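Local coordinates for protein neurotoxin (Clostridium botulinum, PDB 1ZB7) that acts as a zinc endopeptidase in the host cytosol, cleaving the synaptobrevins VAMP1, VAMP2 and VAMP3, with VAMP2 cut at an Ala-Ala bond, at residues Asp127-Asn132 / Leu318-Tyr323; Ser174-Met177 / Ser181-Ser184; Lys291-Phe296 / Tyr337-Asp342. All blocks are in the same frame, centred on the assembly; numbering follows the deposited sequence.

Interaction 1 of 3, residues Asp127-Asn132 / Leu318-Tyr323; sequences DKFAAN and LYKQIY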
loop_
_atom_site.group_PDB
_atom_site.type_symbol
_atom_site.label_atom_id
_atom_site.label_comp_id
_atom_site.label_asym_id
_atom_site.label_seq_id
_atom_site.Cartn_x
_atom_site.Cartn_y
_atom_site.Cartn_z
ATOM N N ASP A 127 -7.861 36.207 -22.604
ATOM C CA ASP A 127 -8.825 37.250 -22.699
ATOM C C ASP A 127 -10.194 36.850 -23.321
ATOM O O ASP A 127 -11.081 37.720 -23.456
ATOM C CB ASP A 127 -8.209 38.466 -23.332
ATOM C CG ASP A 127 -8.062 38.381 -24.870
ATOM O OD1 ASP A 127 -7.984 37.289 -25.449
ATOM O OD2 ASP A 127 -7.909 39.488 -25.499
ATOM N N LYS A 128 -10.342 35.562 -23.626
ATOM C CA LYS A 128 -11.633 35.020 -24.090
ATOM C C LYS A 128 -12.223 33.794 -23.318
ATOM O O LYS A 128 -11.530 33.139 -22.574
ATOM C CB LYS A 128 -11.600 34.672 -25.579
ATOM C CG LYS A 128 -11.812 35.825 -26.442
ATOM C CD LYS A 128 -11.604 35.517 -27.903
ATOM C CE LYS A 128 -11.583 36.766 -28.765
ATOM N NZ LYS A 128 -12.921 36.898 -29.494
ATOM N N PHE A 129 -13.553 33.706 -23.374
ATOM C CA PHE A 129 -14.262 32.583 -23.126
ATOM C C PHE A 129 -14.416 31.810 -24.484
ATOM O O PHE A 129 -14.673 32.429 -25.547
ATOM C CB PHE A 129 -15.625 32.840 -22.516
ATOM C CG PHE A 129 -15.624 33.307 -21.026
ATOM C CD1 PHE A 129 -14.740 32.774 -20.092
ATOM C CD2 PHE A 129 -16.592 34.188 -20.573
ATOM C CE1 PHE A 129 -14.832 33.127 -18.726
ATOM C CE2 PHE A 129 -16.682 34.518 -19.228
ATOM C CZ PHE A 129 -15.806 34.085 -18.328
ATOM N N ALA A 130 -14.255 30.501 -24.403
ATOM C CA ALA A 130 -14.368 29.589 -25.530
ATOM C C ALA A 130 -15.203 28.369 -25.029
ATOM O O ALA A 130 -14.715 27.580 -24.282
ATOM C CB ALA A 130 -12.936 29.144 -26.009
ATOM N N ALA A 131 -16.471 28.297 -25.387
ATOM C CA ALA A 131 -17.352 27.179 -25.060
ATOM C C ALA A 131 -17.171 26.012 -26.003
ATOM O O ALA A 131 -17.500 24.892 -25.681
ATOM C CB ALA A 131 -18.783 27.643 -25.091
ATOM N N ASN A 132 -16.629 26.271 -27.169
ATOM C CA ASN A 132 -16.602 25.306 -28.215
ATOM C C ASN A 132 -15.353 24.462 -28.141
ATOM O O ASN A 132 -14.657 24.319 -29.157
ATOM C CB ASN A 132 -16.598 26.018 -29.553
ATOM C CG ASN A 132 -15.374 26.958 -29.684
ATOM O OD1 ASN A 132 -15.410 28.219 -29.349
ATOM N ND2 ASN A 132 -14.249 26.348 -30.143
ATOM N N LEU A 318 -22.471 37.073 -16.885
ATOM C CA LEU A 318 -23.150 35.971 -16.289
ATOM C C LEU A 318 -22.134 34.815 -15.892
ATOM O O LEU A 318 -22.141 34.308 -14.803
ATOM C CB LEU A 318 -24.128 35.453 -17.329
ATOM C CG LEU A 318 -24.851 34.220 -16.982
ATOM C CD1 LEU A 318 -25.486 34.334 -15.533
ATOM C CD2 LEU A 318 -25.890 34.060 -18.003
ATOM N N TYR A 319 -21.247 34.450 -16.808
ATOM C CA TYR A 319 -20.316 33.414 -16.554
ATOM C C TYR A 319 -19.226 33.811 -15.578
ATOM O O TYR A 319 -18.779 32.991 -14.866
ATOM C CB TYR A 319 -19.704 32.956 -17.881
ATOM C CG TYR A 319 -20.609 31.970 -18.534
ATOM C CD1 TYR A 319 -21.532 32.409 -19.499
ATOM C CD2 TYR A 319 -20.574 30.634 -18.176
ATOM C CE1 TYR A 319 -22.388 31.486 -20.087
ATOM C CE2 TYR A 319 -21.399 29.725 -18.810
ATOM C CZ TYR A 319 -22.318 30.177 -19.714
ATOM O OH TYR A 319 -23.195 29.380 -20.278
ATOM N N LYS A 320 -18.771 35.054 -15.591
ATOM C CA LYS A 320 -17.950 35.583 -14.506
ATOM C C LYS A 320 -18.569 35.390 -13.123
ATOM O O LYS A 320 -17.884 35.019 -12.166
ATOM C CB LYS A 320 -17.596 37.047 -14.744
ATOM C CG LYS A 320 -16.600 37.255 -15.863
ATOM C CD LYS A 320 -16.195 38.708 -16.008
ATOM C CE LYS A 320 -15.004 38.895 -17.012
ATOM N NZ LYS A 320 -14.097 40.208 -16.901
ATOM N N GLN A 321 -19.859 35.667 -13.013
ATOM C CA GLN A 321 -20.583 35.434 -11.754
ATOM C C GLN A 321 -20.706 33.931 -11.274
ATOM O O GLN A 321 -20.583 33.586 -10.108
ATOM C CB GLN A 321 -21.939 36.078 -11.853
ATOM C CG GLN A 321 -22.754 35.928 -10.574
ATOM C CD GLN A 321 -22.288 36.790 -9.376
ATOM O OE1 GLN A 321 -22.260 38.044 -9.452
ATOM N NE2 GLN A 321 -21.994 36.119 -8.242
ATOM N N ILE A 322 -21.008 33.084 -12.206
ATOM C CA ILE A 322 -20.961 31.679 -12.029
ATOM C C ILE A 322 -19.580 31.198 -11.470
ATOM O O ILE A 322 -19.512 30.455 -10.470
ATOM C CB ILE A 322 -21.299 31.000 -13.373
ATOM C CG1 ILE A 322 -22.785 31.176 -13.682
ATOM C CG2 ILE A 322 -20.993 29.536 -13.341
ATOM C CD1 ILE A 322 -23.190 30.534 -15.053
ATOM N N TYR A 323 -18.495 31.621 -12.109
ATOM C CA TYR A 323 -17.157 31.229 -11.669
ATOM C C TYR A 323 -16.783 31.845 -10.334
ATOM O O TYR A 323 -16.154 31.188 -9.516
ATOM C CB TYR A 323 -16.098 31.495 -12.769
ATOM C CG TYR A 323 -16.373 30.658 -13.994
ATOM C CD1 TYR A 323 -16.646 29.266 -13.879
ATOM C CD2 TYR A 323 -16.470 31.246 -15.267
ATOM C CE1 TYR A 323 -16.961 28.586 -14.913
ATOM C CE2 TYR A 323 -16.739 30.474 -16.357
ATOM C CZ TYR A 323 -17.004 29.175 -16.172
ATOM O OH TYR A 323 -17.391 28.408 -17.209
#
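A short strand pinned against a helix underlies this contact: Phe129, on the weakly bonded strand 128-129, drives its ring into one flank of helix 316-327, where Tyr319, Lys320 and Tyr323 receive it. Its chi1 of -72° sets CG beside the backbone N and opposite the carbonyl carbon, carrying the ring toward the helix. Phe129 CE2 lies 3.7 Å from Tyr319 CB, and Phe129 CZ comes within 4.1 Å of Lys320 CG. Across the ring from CE2, atom CE1 of Phe129 lies 4.0 Å from Tyr323 CE2. The two aromatic planes meet obliquely at 62° with centroids 6.0 Å apart, the side chains running past each other in opposite directions. Tyr319 takes part through its CB, its ring being carried away from the strand. Lys320 lends only its aliphatic stem; its extended chain continues to NZ, which hydrogen-bonds the carbonyls of Leu303 and Val306. Tyr323 OH is likewise tied down, by Pro117 O. Backbone bonds from Phe129 to Ser308 and Gln310 fix the base of the phenyl group. With no hydrogen bond between the segments, this is apolar strand-on-helix packing, joining the parallel sheet 128-129/308-309 to helix 316-327 within the clostridial neurotoxin protease fold.

Interaction 2 of 3, residues Ser174-Met177 / Ser181-Ser184; sequences SMIM and SPIS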
loop_
_atom_site.group_PDB
_atom_site.type_symbol
_atom_site.label_atom_id
_atom_site.label_comp_id
_atom_site.label_asym_id
_atom_site.label_seq_id
_atom_site.Cartn_x
_atom_site.Cartn_y
_atom_site.Cartn_z
ATOM N N SER A 174 -11.686 12.218 -18.285
ATOM C CA SER A 174 -12.022 13.186 -19.343
ATOM C C SER A 174 -11.530 12.686 -20.710
ATOM O O SER A 174 -11.001 11.573 -20.848
ATOM C CB SER A 174 -11.400 14.570 -19.094
ATOM O OG SER A 174 -10.932 14.701 -17.782
ATOM N N MET A 175 -11.752 13.513 -21.727
ATOM C CA MET A 175 -10.950 13.467 -22.954
ATOM C C MET A 175 -9.932 14.587 -22.734
ATOM O O MET A 175 -10.325 15.783 -22.707
ATOM N N ILE A 176 -8.657 14.223 -22.522
ATOM C CA ILE A 176 -7.609 15.253 -22.278
ATOM C C ILE A 176 -6.890 15.731 -23.585
ATOM O O ILE A 176 -6.723 15.010 -24.585
ATOM C CB ILE A 176 -6.637 14.922 -21.061
ATOM C CG1 ILE A 176 -7.410 14.884 -19.716
ATOM C CG2 ILE A 176 -5.514 15.962 -20.911
ATOM C CD1 ILE A 176 -7.964 16.301 -19.205
ATOM N N MET A 177 -6.520 17.007 -23.524
ATOM C CA MET A 177 -6.224 17.820 -24.681
ATOM C C MET A 177 -4.837 17.493 -25.211
ATOM O O MET A 177 -4.134 16.600 -24.679
ATOM C CB MET A 177 -6.318 19.299 -24.292
ATOM C CG MET A 177 -7.513 19.650 -23.313
ATOM S SD MET A 177 -9.205 19.404 -23.910
ATOM C CE MET A 177 -9.107 20.225 -25.517
ATOM N N SER A 181 -3.707 19.606 -19.349
ATOM C CA SER A 181 -4.751 18.816 -18.679
ATOM C C SER A 181 -5.658 19.656 -17.769
ATOM O O SER A 181 -5.309 19.939 -16.623
ATOM C CB SER A 181 -4.141 17.706 -17.874
ATOM O OG SER A 181 -5.201 16.988 -17.262
ATOM N N PRO A 182 -6.815 20.064 -18.297
ATOM C CA PRO A 182 -7.700 20.997 -17.573
ATOM C C PRO A 182 -8.198 20.591 -16.195
ATOM O O PRO A 182 -8.438 21.464 -15.354
ATOM C CB PRO A 182 -8.879 21.281 -18.553
ATOM C CG PRO A 182 -8.694 20.442 -19.724
ATOM C CD PRO A 182 -7.294 19.788 -19.663
ATOM N N ILE A 183 -8.330 19.299 -15.976
ATOM C CA ILE A 183 -8.765 18.775 -14.703
ATOM C C ILE A 183 -7.747 18.895 -13.556
ATOM O O ILE A 183 -8.127 18.684 -12.417
ATOM C CB ILE A 183 -9.218 17.309 -14.800
ATOM C CG1 ILE A 183 -8.099 16.345 -15.162
ATOM C CG2 ILE A 183 -10.412 17.194 -15.791
ATOM C CD1 ILE A 183 -8.630 14.896 -14.988
ATOM N N SER A 184 -6.491 19.229 -13.894
ATOM C CA SER A 184 -5.457 19.469 -12.939
ATOM C C SER A 184 -4.928 20.928 -12.974
ATOM O O SER A 184 -3.928 21.218 -12.309
ATOM C CB SER A 184 -4.297 18.488 -13.205
ATOM O OG SER A 184 -3.664 18.796 -14.451
#
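Ile176 CD1 meets three residues of the facing segment, lying 3.4 Å from Ser181 OG, 3.6 Å from Pro182 CD and 4.0 Å from Ile183 CG1. The contact closes a tight loop within the connection from strand 171-173 to strand 191-194, antiparallel neighbours at one end of the large mixed sheet, and its second arm is a 3-10 turn, 182-184. The Met177 side chain runs at about a right angle to Pro182, its CG 3.7 Å from Pro182 CD. At the other end Ser174 OG abuts two methyls of Ile183, 3.2 Å from CG2 and 3.6 Å from CD1; the buried hydroxyl has no polar partner in the model. An Ile183 chi1 of 65° sets CG1 between the backbone N and the carbonyl carbon and turns CG2 beside the N. Further out, Met191 touches both Ser174 and Ile183, while Asn135 packs on Met177 and Pro182. Backbone bonds to Gly188 and Lys243 hold Pro182 and Ile183, the latter's side chain about 12 Å from the zinc ion. The turn is gripped at Ser181 O, which accepts from Ser184 N and from Ser184 OG at 3.0 Å, the hydroxyl oxygen tilted 19° from the carbonyl plane.

Interaction 3 of 3, residues Lys291-Phe296 / Tyr337-Asp342; sequences KALQNF and YSVDKD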
loop_
_atom_site.group_PDB
_atom_site.type_symbol
_atom_site.label_atom_id
_atom_site.label_comp_id
_atom_site.label_asym_id
_atom_site.label_seq_id
_atom_site.Cartn_x
_atom_site.Cartn_y
_atom_site.Cartn_z
ATOM N N LYS A 291 -0.520 23.981 -5.351
ATOM C CA LYS A 291 -0.884 23.866 -6.759
ATOM C C LYS A 291 -2.413 24.072 -6.995
ATOM O O LYS A 291 -2.797 24.676 -7.984
ATOM C CB LYS A 291 -0.339 22.536 -7.350
ATOM C CG LYS A 291 -0.360 22.381 -8.940
ATOM C CD LYS A 291 -0.494 23.737 -9.820
ATOM C CE LYS A 291 0.033 23.535 -11.261
ATOM N NZ LYS A 291 0.024 22.081 -11.626
ATOM N N ALA A 292 -3.271 23.644 -6.088
ATOM C CA ALA A 292 -4.673 23.947 -6.210
ATOM C C ALA A 292 -4.895 25.497 -6.062
ATOM O O ALA A 292 -5.667 26.112 -6.804
ATOM C CB ALA A 292 -5.436 23.164 -5.159
ATOM N N LEU A 293 -4.167 26.119 -5.137
ATOM C CA LEU A 293 -4.306 27.522 -4.879
ATOM C C LEU A 293 -3.887 28.318 -6.119
ATOM O O LEU A 293 -4.652 29.116 -6.608
ATOM C CB LEU A 293 -3.518 27.923 -3.641
ATOM C CG LEU A 293 -3.445 29.406 -3.311
ATOM C CD1 LEU A 293 -4.774 29.968 -3.020
ATOM C CD2 LEU A 293 -2.468 29.591 -2.151
ATOM N N GLN A 294 -2.721 28.007 -6.658
ATOM C CA GLN A 294 -2.223 28.583 -7.880
ATOM C C GLN A 294 -3.210 28.367 -9.057
ATOM O O GLN A 294 -3.448 29.271 -9.836
ATOM C CB GLN A 294 -0.804 28.023 -8.193
ATOM C CG GLN A 294 -0.039 28.686 -9.357
ATOM C CD GLN A 294 0.009 30.237 -9.265
ATOM O OE1 GLN A 294 0.831 30.773 -8.514
ATOM N NE2 GLN A 294 -0.838 30.954 -10.039
ATOM N N ASN A 295 -3.780 27.178 -9.162
ATOM C CA ASN A 295 -4.825 26.928 -10.153
ATOM C C ASN A 295 -6.020 27.945 -9.987
ATOM O O ASN A 295 -6.512 28.497 -10.950
ATOM C CB ASN A 295 -5.360 25.461 -10.064
ATOM C CG ASN A 295 -4.440 24.448 -10.629
ATOM O OD1 ASN A 295 -3.460 24.779 -11.202
ATOM N ND2 ASN A 295 -4.767 23.155 -10.457
ATOM N N PHE A 296 -6.508 28.130 -8.770
ATOM C CA PHE A 296 -7.601 29.089 -8.547
ATOM C C PHE A 296 -7.163 30.506 -8.920
ATOM O O PHE A 296 -7.938 31.235 -9.579
ATOM C CB PHE A 296 -8.099 29.024 -7.101
ATOM C CG PHE A 296 -9.091 27.904 -6.801
ATOM C CD1 PHE A 296 -9.000 26.643 -7.391
ATOM C CD2 PHE A 296 -10.060 28.102 -5.868
ATOM C CE1 PHE A 296 -9.887 25.602 -7.061
ATOM C CE2 PHE A 296 -10.971 27.041 -5.541
ATOM C CZ PHE A 296 -10.847 25.813 -6.142
ATOM N N TYR A 337 -11.331 40.161 -9.464
ATOM C CA TYR A 337 -11.368 38.961 -8.708
ATOM C C TYR A 337 -10.034 38.588 -8.140
ATOM O O TYR A 337 -8.965 38.799 -8.767
ATOM C CB TYR A 337 -11.878 37.801 -9.555
ATOM C CG TYR A 337 -13.216 38.097 -10.194
ATOM C CD1 TYR A 337 -14.409 37.918 -9.475
ATOM C CD2 TYR A 337 -13.283 38.641 -11.491
ATOM C CE1 TYR A 337 -15.628 38.183 -10.064
ATOM C CE2 TYR A 337 -14.528 38.966 -12.099
ATOM C CZ TYR A 337 -15.699 38.700 -11.380
ATOM O OH TYR A 337 -16.917 38.923 -11.986
ATOM N N SER A 338 -10.098 38.025 -6.926
ATOM C CA SER A 338 -8.912 37.567 -6.223
ATOM C C SER A 338 -9.305 36.352 -5.362
ATOM O O SER A 338 -10.476 36.027 -5.208
ATOM C CB SER A 338 -8.267 38.695 -5.421
ATOM O OG SER A 338 -9.059 38.954 -4.262
ATOM N N VAL A 339 -8.291 35.612 -4.923
ATOM C CA VAL A 339 -8.444 34.454 -4.051
ATOM C C VAL A 339 -8.151 34.856 -2.626
ATOM O O VAL A 339 -7.018 35.281 -2.289
ATOM C CB VAL A 339 -7.477 33.322 -4.404
ATOM C CG1 VAL A 339 -7.681 32.104 -3.451
ATOM C CG2 VAL A 339 -7.671 32.878 -5.829
ATOM N N ASP A 340 -9.178 34.716 -1.801
ATOM C CA ASP A 340 -9.078 34.903 -0.360
ATOM C C ASP A 340 -8.606 33.603 0.272
ATOM O O ASP A 340 -9.165 32.525 0.010
ATOM C CB ASP A 340 -10.446 35.306 0.210
ATOM C CG ASP A 340 -10.409 35.572 1.700
ATOM O OD1 ASP A 340 -10.076 36.715 2.064
ATOM O OD2 ASP A 340 -10.688 34.675 2.513
ATOM N N LYS A 341 -7.566 33.709 1.101
ATOM C CA LYS A 341 -6.920 32.567 1.722
ATOM C C LYS A 341 -7.850 31.790 2.645
ATOM O O LYS A 341 -7.850 30.612 2.613
ATOM C CB LYS A 341 -5.638 32.958 2.478
ATOM C CG LYS A 341 -4.449 33.473 1.588
ATOM C CD LYS A 341 -4.081 32.612 0.308
ATOM C CE LYS A 341 -3.192 33.430 -0.735
ATOM N NZ LYS A 341 -4.007 34.077 -1.911
ATOM N N ASP A 342 -8.664 32.437 3.443
ATOM C CA ASP A 342 -9.619 31.704 4.283
ATOM C C ASP A 342 -10.720 31.017 3.479
ATOM O O ASP A 342 -11.115 29.883 3.773
ATOM C CB ASP A 342 -10.252 32.641 5.319
ATOM C CG ASP A 342 -9.229 33.091 6.380
ATOM O OD1 ASP A 342 -8.502 32.200 6.844
ATOM O OD2 ASP A 342 -9.151 34.317 6.741
#
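A chi1 of 174° places Leu293 CG anti to the backbone N and presents methyl CD1, while a chi1 of -180° puts Val339 CG1 anti to its own N; Leu293 CD1 lies 3.6 Å from Val339 CG1. The other valine methyl, CG2, is turned beside its own backbone N and faces the root of Phe296, 4.1 Å from Phe296 CB and 3.9 Å from Phe296 C. Val339 thus divides its branches between two residues separated by about one turn of helix 282-303. The phenyl ring of Phe296 leads away from the valine and makes edge-to-face contacts with Tyr327 and Phe344. The contact is a strand-to-helix junction seated on a helix: segment 337-342 leaves strand 337-338, which pairs with 330-331, and enters helix 341-354, with Asp340 in the N-cap position and its OD2 accepting from Lys343 N. Phe344 also touches Leu293, and Leu347 touches Phe296. Lys341 lies across the outer edge, bent at chi2 and chi4; its CE is 4.2 Å from Leu293 CD2. These bends bring NZ back to the backbone, where Lys341 NZ makes a weak hydrogen bond of 3.3 Å to Val339 O.

Overall arrangement
The three contacts all lie within the zinc protease domain; interaction 1 is about 18 Å from each of the others, centre to centre, and interactions 2 and 3 are about 20 Å apart. Interaction 2 is nested in the long loop that interaction 1 closes, and it is complete before interaction 3 begins. Interactions 1 and 3 alternate along the chain and touch directly, Lys320 CB lying 3.4 Å from Tyr337 OH. Helix 282-303 is the common element: Leu303 packs on Phe129, Tyr323 and Tyr337, the 291-296 portion supports interaction 3, and Asn295 ND2 makes a probable hydrogen bond of 2.8 Å to Ser184 O of interaction 2. One helix therefore connects sequence-distant parts.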